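PDB 2JJ7: hemolysin II regulatory protein from Bacillus cereus, which probably binds DNA as a dimeric transcriptional regulator of the TetR family, with a helix-turn-helix motif in its N-terminal domain. Local coordinates for residues I12-E26 against F48-Y62. Sequence-based numbering, arbitrary orientation.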
loop_
_atom_site.group_PDB
_atom_site.type_symbol
_atom_site.label_atom_id
_atom_site.label_comp_id
_atom_site.label_asym_id
_atom_site.label_seq_id
_atom_site.Cartn_x
_atom_site.Cartn_y
_atom_site.Cartn_z
ATOM N N ILE B 12 21.087 -12.834 19.749
ATOM C CA ILE B 12 21.308 -12.989 18.307
ATOM C C ILE B 12 20.019 -12.786 17.506
ATOM O O ILE B 12 20.046 -12.211 16.419
ATOM C CB ILE B 12 21.948 -14.350 17.948
ATOM C CG1 ILE B 12 23.362 -14.475 18.551
ATOM C CG2 ILE B 12 22.002 -14.550 16.406
ATOM C CD1 ILE B 12 23.869 -15.929 18.643
ATOM N N LEU B 13 18.898 -13.261 18.050
ATOM C CA LEU B 13 17.604 -13.101 17.402
ATOM C C LEU B 13 17.104 -11.658 17.425
ATOM O O LEU B 13 16.561 -11.183 16.425
ATOM C CB LEU B 13 16.570 -14.056 17.999
ATOM C CG LEU B 13 16.770 -15.524 17.589
ATOM C CD1 LEU B 13 15.788 -16.447 18.305
ATOM C CD2 LEU B 13 16.678 -15.699 16.077
ATOM N N LYS B 14 17.283 -10.972 18.556
ATOM C CA LYS B 14 17.009 -9.532 18.652
ATOM C C LYS B 14 17.803 -8.789 17.579
ATOM O O LYS B 14 17.261 -7.927 16.884
ATOM C CB LYS B 14 17.372 -8.980 20.041
ATOM C CG LYS B 14 16.344 -9.256 21.122
ATOM C CD LYS B 14 16.789 -8.766 22.493
ATOM C CE LYS B 14 15.821 -9.267 23.570
ATOM N NZ LYS B 14 15.863 -8.485 24.841
ATOM N N ALA B 15 19.082 -9.140 17.451
ATOM C CA ALA B 15 19.983 -8.527 16.465
ATOM C C ALA B 15 19.516 -8.770 15.038
ATOM O O ALA B 15 19.493 -7.853 14.221
ATOM C CB ALA B 15 21.413 -9.038 16.641
ATOM N N ALA B 16 19.162 -10.018 14.755
ATOM C CA ALA B 16 18.755 -10.439 13.429
ATOM C C ALA B 16 17.429 -9.761 13.029
ATOM O O ALA B 16 17.304 -9.261 11.923
ATOM C CB ALA B 16 18.641 -11.934 13.382
ATOM N N LYS B 17 16.451 -9.747 13.934
ATOM C CA LYS B 17 15.215 -8.968 13.738
ATOM C C LYS B 17 15.542 -7.528 13.333
ATOM O O LYS B 17 15.034 -7.031 12.326
ATOM C CB LYS B 17 14.378 -8.958 15.027
ATOM C CG LYS B 17 13.052 -8.207 14.933
ATOM C CD LYS B 17 12.426 -7.973 16.304
ATOM C CE LYS B 17 10.935 -7.766 16.183
ATOM N NZ LYS B 17 10.274 -7.387 17.483
ATOM N N LYS B 18 16.400 -6.873 14.118
ATOM C CA LYS B 18 16.795 -5.493 13.873
ATOM C C LYS B 18 17.441 -5.307 12.499
ATOM O O LYS B 18 17.042 -4.431 11.731
ATOM C CB LYS B 18 17.758 -4.999 14.959
ATOM C CG LYS B 18 18.093 -3.508 14.816
ATOM C CD LYS B 18 19.170 -3.045 15.776
ATOM C CE LYS B 18 19.493 -1.578 15.546
ATOM N NZ LYS B 18 20.194 -0.970 16.712
ATOM N N LYS B 19 18.424 -6.150 12.197
ATOM C CA LYS B 19 19.221 -6.021 10.980
ATOM C C LYS B 19 18.472 -6.411 9.709
ATOM O O LYS B 19 18.495 -5.673 8.726
ATOM C CB LYS B 19 20.540 -6.786 11.127
ATOM C CG LYS B 19 21.562 -6.071 12.020
ATOM C CD LYS B 19 22.177 -4.897 11.254
ATOM C CE LYS B 19 22.827 -3.893 12.172
ATOM N NZ LYS B 19 23.164 -2.647 11.437
ATOM N N PHE B 20 17.804 -7.562 9.734
ATOM C CA PHE B 20 16.858 -7.931 8.673
ATOM C C PHE B 20 15.828 -6.838 8.413
ATOM O O PHE B 20 15.522 -6.544 7.262
ATOM C CB PHE B 20 16.114 -9.220 9.018
ATOM C CG PHE B 20 16.901 -10.478 8.754
ATOM C CD1 PHE B 20 17.515 -10.693 7.521
ATOM C CD2 PHE B 20 16.984 -11.469 9.727
ATOM C CE1 PHE B 20 18.241 -11.872 7.273
ATOM C CE2 PHE B 20 17.700 -12.657 9.486
ATOM C CZ PHE B 20 18.328 -12.856 8.263
ATOM N N GLY B 21 15.285 -6.251 9.479
ATOM C CA GLY B 21 14.281 -5.182 9.354
ATOM C C GLY B 21 14.826 -3.927 8.684
ATOM O O GLY B 21 14.115 -3.242 7.950
ATOM N N GLU B 22 16.097 -3.634 8.945
ATOM C CA GLU B 22 16.757 -2.467 8.391
ATOM C C GLU B 22 17.112 -2.615 6.915
ATOM O O GLU B 22 16.958 -1.664 6.150
ATOM C CB GLU B 22 18.019 -2.142 9.184
ATOM C CG GLU B 22 17.775 -1.385 10.478
ATOM C CD GLU B 22 19.018 -1.312 11.344
ATOM O OE1 GLU B 22 20.099 -1.735 10.874
ATOM O OE2 GLU B 22 18.913 -0.827 12.492
ATOM N N ARG B 23 17.571 -3.798 6.516
ATOM C CA ARG B 23 18.197 -3.967 5.200
ATOM C C ARG B 23 17.590 -5.068 4.345
ATOM O O ARG B 23 18.047 -5.308 3.226
ATOM C CB ARG B 23 19.699 -4.220 5.351
ATOM C CG ARG B 23 20.533 -2.964 5.447
ATOM C CD ARG B 23 22.007 -3.298 5.389
ATOM N NE ARG B 23 22.849 -2.124 5.607
ATOM C CZ ARG B 23 24.114 -2.172 6.019
ATOM N NH1 ARG B 23 24.702 -3.338 6.274
ATOM N NH2 ARG B 23 24.796 -1.047 6.189
ATOM N N GLY B 24 16.573 -5.742 4.867
ATOM C CA GLY B 24 15.925 -6.810 4.118
ATOM C C GLY B 24 16.711 -8.103 4.220
ATOM O O GLY B 24 17.828 -8.118 4.735
ATOM N N TYR B 25 16.125 -9.191 3.729
ATOM C CA TYR B 25 16.781 -10.503 3.763
ATOM C C TYR B 25 18.110 -10.520 3.011
ATOM O O TYR B 25 19.118 -10.996 3.538
ATOM C CB TYR B 25 15.859 -11.605 3.209
ATOM C CG TYR B 25 16.513 -12.963 3.249
ATOM C CD1 TYR B 25 16.603 -13.676 4.447
ATOM C CD2 TYR B 25 17.095 -13.513 2.112
ATOM C CE1 TYR B 25 17.232 -14.909 4.507
ATOM C CE2 TYR B 25 17.731 -14.752 2.163
ATOM C CZ TYR B 25 17.791 -15.442 3.367
ATOM O OH TYR B 25 18.411 -16.665 3.430
ATOM N N GLU B 26 18.095 -10.012 1.778
ATOM C CA GLU B 26 19.257 -10.064 0.885
ATOM C C GLU B 26 20.354 -9.123 1.352
ATOM O O GLU B 26 21.531 -9.455 1.272
ATOM C CB GLU B 26 18.868 -9.714 -0.559
ATOM C CG GLU B 26 17.591 -10.392 -1.085
ATOM C CD GLU B 26 17.780 -11.868 -1.425
ATOM O OE1 GLU B 26 18.938 -12.332 -1.546
ATOM O OE2 GLU B 26 16.754 -12.567 -1.577
ATOM N N PHE B 48 22.918 -21.185 14.808
ATOM C CA PHE B 48 21.903 -21.036 13.766
ATOM C C PHE B 48 22.288 -21.560 12.384
ATOM O O PHE B 48 21.403 -21.761 11.549
ATOM C CB PHE B 48 21.395 -19.585 13.688
ATOM C CG PHE B 48 20.634 -19.158 14.915
ATOM C CD1 PHE B 48 21.265 -18.432 15.924
ATOM C CD2 PHE B 48 19.298 -19.530 15.085
ATOM C CE1 PHE B 48 20.568 -18.065 17.091
ATOM C CE2 PHE B 48 18.591 -19.168 16.235
ATOM C CZ PHE B 48 19.230 -18.432 17.241
ATOM N N ASN B 49 23.582 -21.785 12.142
ATOM C CA ASN B 49 24.032 -22.313 10.851
ATOM C C ASN B 49 23.409 -21.564 9.674
ATOM O O ASN B 49 22.647 -22.154 8.899
ATOM C CB ASN B 49 23.713 -23.815 10.731
ATOM C CG ASN B 49 24.764 -24.706 11.396
ATOM O OD1 ASN B 49 24.490 -25.356 12.406
ATOM N ND2 ASN B 49 25.967 -24.743 10.824
ATOM N N GLY B 50 23.689 -20.263 9.571
ATOM C CA GLY B 50 23.366 -19.499 8.365
ATOM C C GLY B 50 22.180 -18.569 8.489
ATOM O O GLY B 50 21.319 -18.741 9.364
ATOM N N LYS B 51 22.124 -17.577 7.606
ATOM C CA LYS B 51 21.097 -16.565 7.724
ATOM C C LYS B 51 19.692 -17.080 7.380
ATOM O O LYS B 51 18.720 -16.563 7.904
ATOM C CB LYS B 51 21.463 -15.278 6.969
ATOM C CG LYS B 51 21.304 -15.309 5.471
ATOM C CD LYS B 51 21.084 -13.891 4.978
ATOM C CE LYS B 51 21.069 -13.844 3.487
ATOM N NZ LYS B 51 21.074 -12.445 3.017
ATOM N N GLU B 52 19.598 -18.109 6.534
ATOM C CA GLU B 52 18.298 -18.651 6.129
ATOM C C GLU B 52 17.518 -19.154 7.341
ATOM O O GLU B 52 16.355 -18.796 7.540
ATOM C CB GLU B 52 18.465 -19.748 5.075
ATOM C CG GLU B 52 17.210 -20.584 4.788
ATOM C CD GLU B 52 16.240 -19.939 3.809
ATOM O OE1 GLU B 52 15.526 -18.997 4.220
ATOM O OE2 GLU B 52 16.170 -20.390 2.638
ATOM N N ASN B 53 18.181 -19.962 8.162
ATOM C CA ASN B 53 17.570 -20.525 9.357
ATOM C C ASN B 53 17.333 -19.457 10.427
ATOM O O ASN B 53 16.335 -19.487 11.144
ATOM C CB ASN B 53 18.438 -21.658 9.907
ATOM C CG ASN B 53 17.830 -22.299 11.137
ATOM O OD1 ASN B 53 16.700 -22.795 11.092
ATOM N ND2 ASN B 53 18.566 -22.271 12.255
ATOM N N LEU B 54 18.262 -18.513 10.519
ATOM C CA LEU B 54 18.155 -17.394 11.423
ATOM C C LEU B 54 16.910 -16.556 11.094
ATOM O O LEU B 54 16.173 -16.150 11.988
ATOM C CB LEU B 54 19.412 -16.542 11.305
ATOM C CG LEU B 54 19.752 -15.470 12.336
ATOM C CD1 LEU B 54 19.567 -15.982 13.747
ATOM C CD2 LEU B 54 21.184 -15.051 12.108
ATOM N N TYR B 55 16.694 -16.316 9.804
ATOM C CA TYR B 55 15.491 -15.653 9.296
ATOM C C TYR B 55 14.227 -16.404 9.684
ATOM O O TYR B 55 13.290 -15.801 10.189
ATOM C CB TYR B 55 15.582 -15.553 7.790
ATOM C CG TYR B 55 14.513 -14.718 7.115
ATOM C CD1 TYR B 55 13.554 -15.328 6.322
ATOM C CD2 TYR B 55 14.501 -13.325 7.213
ATOM C CE1 TYR B 55 12.600 -14.603 5.665
ATOM C CE2 TYR B 55 13.523 -12.570 6.547
ATOM C CZ TYR B 55 12.586 -13.234 5.772
ATOM O OH TYR B 55 11.622 -12.578 5.074
ATOM N N TYR B 56 14.218 -17.719 9.457
ATOM C CA TYR B 56 13.101 -18.561 9.884
ATOM C C TYR B 56 12.845 -18.374 11.382
ATOM O O TYR B 56 11.704 -18.171 11.793
ATOM C CB TYR B 56 13.355 -20.046 9.582
ATOM C CG TYR B 56 13.323 -20.451 8.115
ATOM C CD1 TYR B 56 12.793 -19.618 7.130
ATOM C CD2 TYR B 56 13.795 -21.697 7.725
ATOM C CE1 TYR B 56 12.768 -20.017 5.792
ATOM C CE2 TYR B 56 13.767 -22.098 6.407
ATOM C CZ TYR B 56 13.263 -21.267 5.445
ATOM O OH TYR B 56 13.255 -21.709 4.134
ATOM N N GLU B 57 13.905 -18.421 12.184
ATOM C CA GLU B 57 13.780 -18.287 13.629
ATOM C C GLU B 57 13.269 -16.901 14.050
ATOM O O GLU B 57 12.601 -16.769 15.077
ATOM C CB GLU B 57 15.107 -18.615 14.318
ATOM C CG GLU B 57 15.504 -20.084 14.268
ATOM C CD GLU B 57 14.467 -21.012 14.890
ATOM O OE1 GLU B 57 13.896 -20.675 15.946
ATOM O OE2 GLU B 57 14.220 -22.081 14.307
ATOM N N VAL B 58 13.573 -15.884 13.243
ATOM C CA VAL B 58 13.073 -14.525 13.467
ATOM C C VAL B 58 11.553 -14.470 13.305
ATOM O O VAL B 58 10.855 -13.936 14.170
ATOM C CB VAL B 58 13.762 -13.486 12.548
ATOM C CG1 VAL B 58 12.956 -12.176 12.489
ATOM C CG2 VAL B 58 15.161 -13.211 13.065
ATOM N N PHE B 59 11.047 -15.048 12.218
ATOM C CA PHE B 59 9.595 -15.167 12.009
ATOM C C PHE B 59 8.909 -15.986 13.111
ATOM O O PHE B 59 7.839 -15.621 13.579
ATOM C CB PHE B 59 9.289 -15.710 10.610
ATOM C CG PHE B 59 9.007 -14.616 9.602
ATOM C CD1 PHE B 59 7.729 -14.080 9.489
ATOM C CD2 PHE B 59 10.023 -14.115 8.789
ATOM C CE1 PHE B 59 7.449 -13.036 8.556
ATOM C CE2 PHE B 59 9.766 -13.093 7.862
ATOM C CZ PHE B 59 8.469 -12.552 7.752
ATOM N N LYS B 60 9.565 -17.066 13.536
ATOM C CA LYS B 60 9.074 -17.918 14.614
ATOM C C LYS B 60 9.010 -17.163 15.951
ATOM O O LYS B 60 7.999 -17.232 16.632
ATOM C CB LYS B 60 9.967 -19.158 14.743
ATOM C CG LYS B 60 9.456 -20.237 15.667
ATOM C CD LYS B 60 10.496 -21.334 15.795
ATOM C CE LYS B 60 9.938 -22.572 16.478
ATOM N NZ LYS B 60 11.008 -23.576 16.750
ATOM N N LYS B 61 10.082 -16.454 16.317
ATOM C CA LYS B 61 10.126 -15.728 17.587
ATOM C C LYS B 61 9.222 -14.499 17.600
ATOM O O LYS B 61 8.534 -14.257 18.591
ATOM C CB LYS B 61 11.555 -15.306 17.965
ATOM C CG LYS B 61 11.630 -14.769 19.397
ATOM C CD LYS B 61 13.029 -14.574 19.899
ATOM C CE LYS B 61 13.027 -14.076 21.344
ATOM N NZ LYS B 61 12.502 -15.068 22.335
ATOM N N TYR B 62 9.218 -13.731 16.510
ATOM C CA TYR B 62 8.551 -12.425 16.507
ATOM C C TYR B 62 7.275 -12.365 15.681
ATOM O O TYR B 62 6.604 -11.329 15.644
ATOM C CB TYR B 62 9.525 -11.306 16.100
ATOM C CG TYR B 62 10.746 -11.239 16.983
ATOM C CD1 TYR B 62 10.644 -10.816 18.314
ATOM C CD2 TYR B 62 12.014 -11.607 16.499
ATOM C CE1 TYR B 62 11.777 -10.759 19.150
ATOM C CE2 TYR B 62 13.151 -11.552 17.329
ATOM C CZ TYR B 62 13.023 -11.130 18.654
ATOM O OH TYR B 62 14.130 -11.074 19.485
#
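Helices 12-23 and 51-62 pack nearly at right angles, their axes crossing at -99° and approaching to 9.5 Å, with the CA atoms of Lys17 and Val58 nearest, 6.0 Å apart. Val58 is a knob at this crossing, sitting among Leu13, Ala16, Lys17 and Phe20; its CG2 lies 3.7 Å from Ala16 CB. Leu13 fits as a knob among Phe48, Glu57, Val58 and Lys61. Beyond this apolar centre, Lys17 lays its extended chain across the Tyr62 ring: CG stands anti to the backbone N (chi1 -179°), CD lies over the ring centre, and NZ, off-centre over the ring in a cation-pi contact, is also hydrogen-bonded to Asn97. Towards the C-terminal end of helix 12-23 and the N-terminal end of helix 51-62, an aromatic cluster forms in two T-shaped steps. Tyr55 turns the CD2 edge of its ring onto the face of Phe20, planes at 75°, and receives on one of its own faces the edge of Tyr25, whose CD1 comes within 3.5 Å of Tyr55 CD2. Lys51 runs over a face of Tyr25, its NZ 4.3 Å from the ring centroid; NZ reaches Tyr25 O at 2.5 Å, a hydrogen bond whose length is doubtfully short, and also bonds Thr28 O, linking the start of helix 51-62 to the turn before helix 30-37. Helix 30-37 touches Ala16 and Leu54 through Ile33, whereas helix 98-109 meets Phe20 and Tyr55 through Leu103, and its Glu107 OE2 is hydrogen-bonded to Tyr55 OH, joining the probable DNA-binding domain to the C-terminal helices.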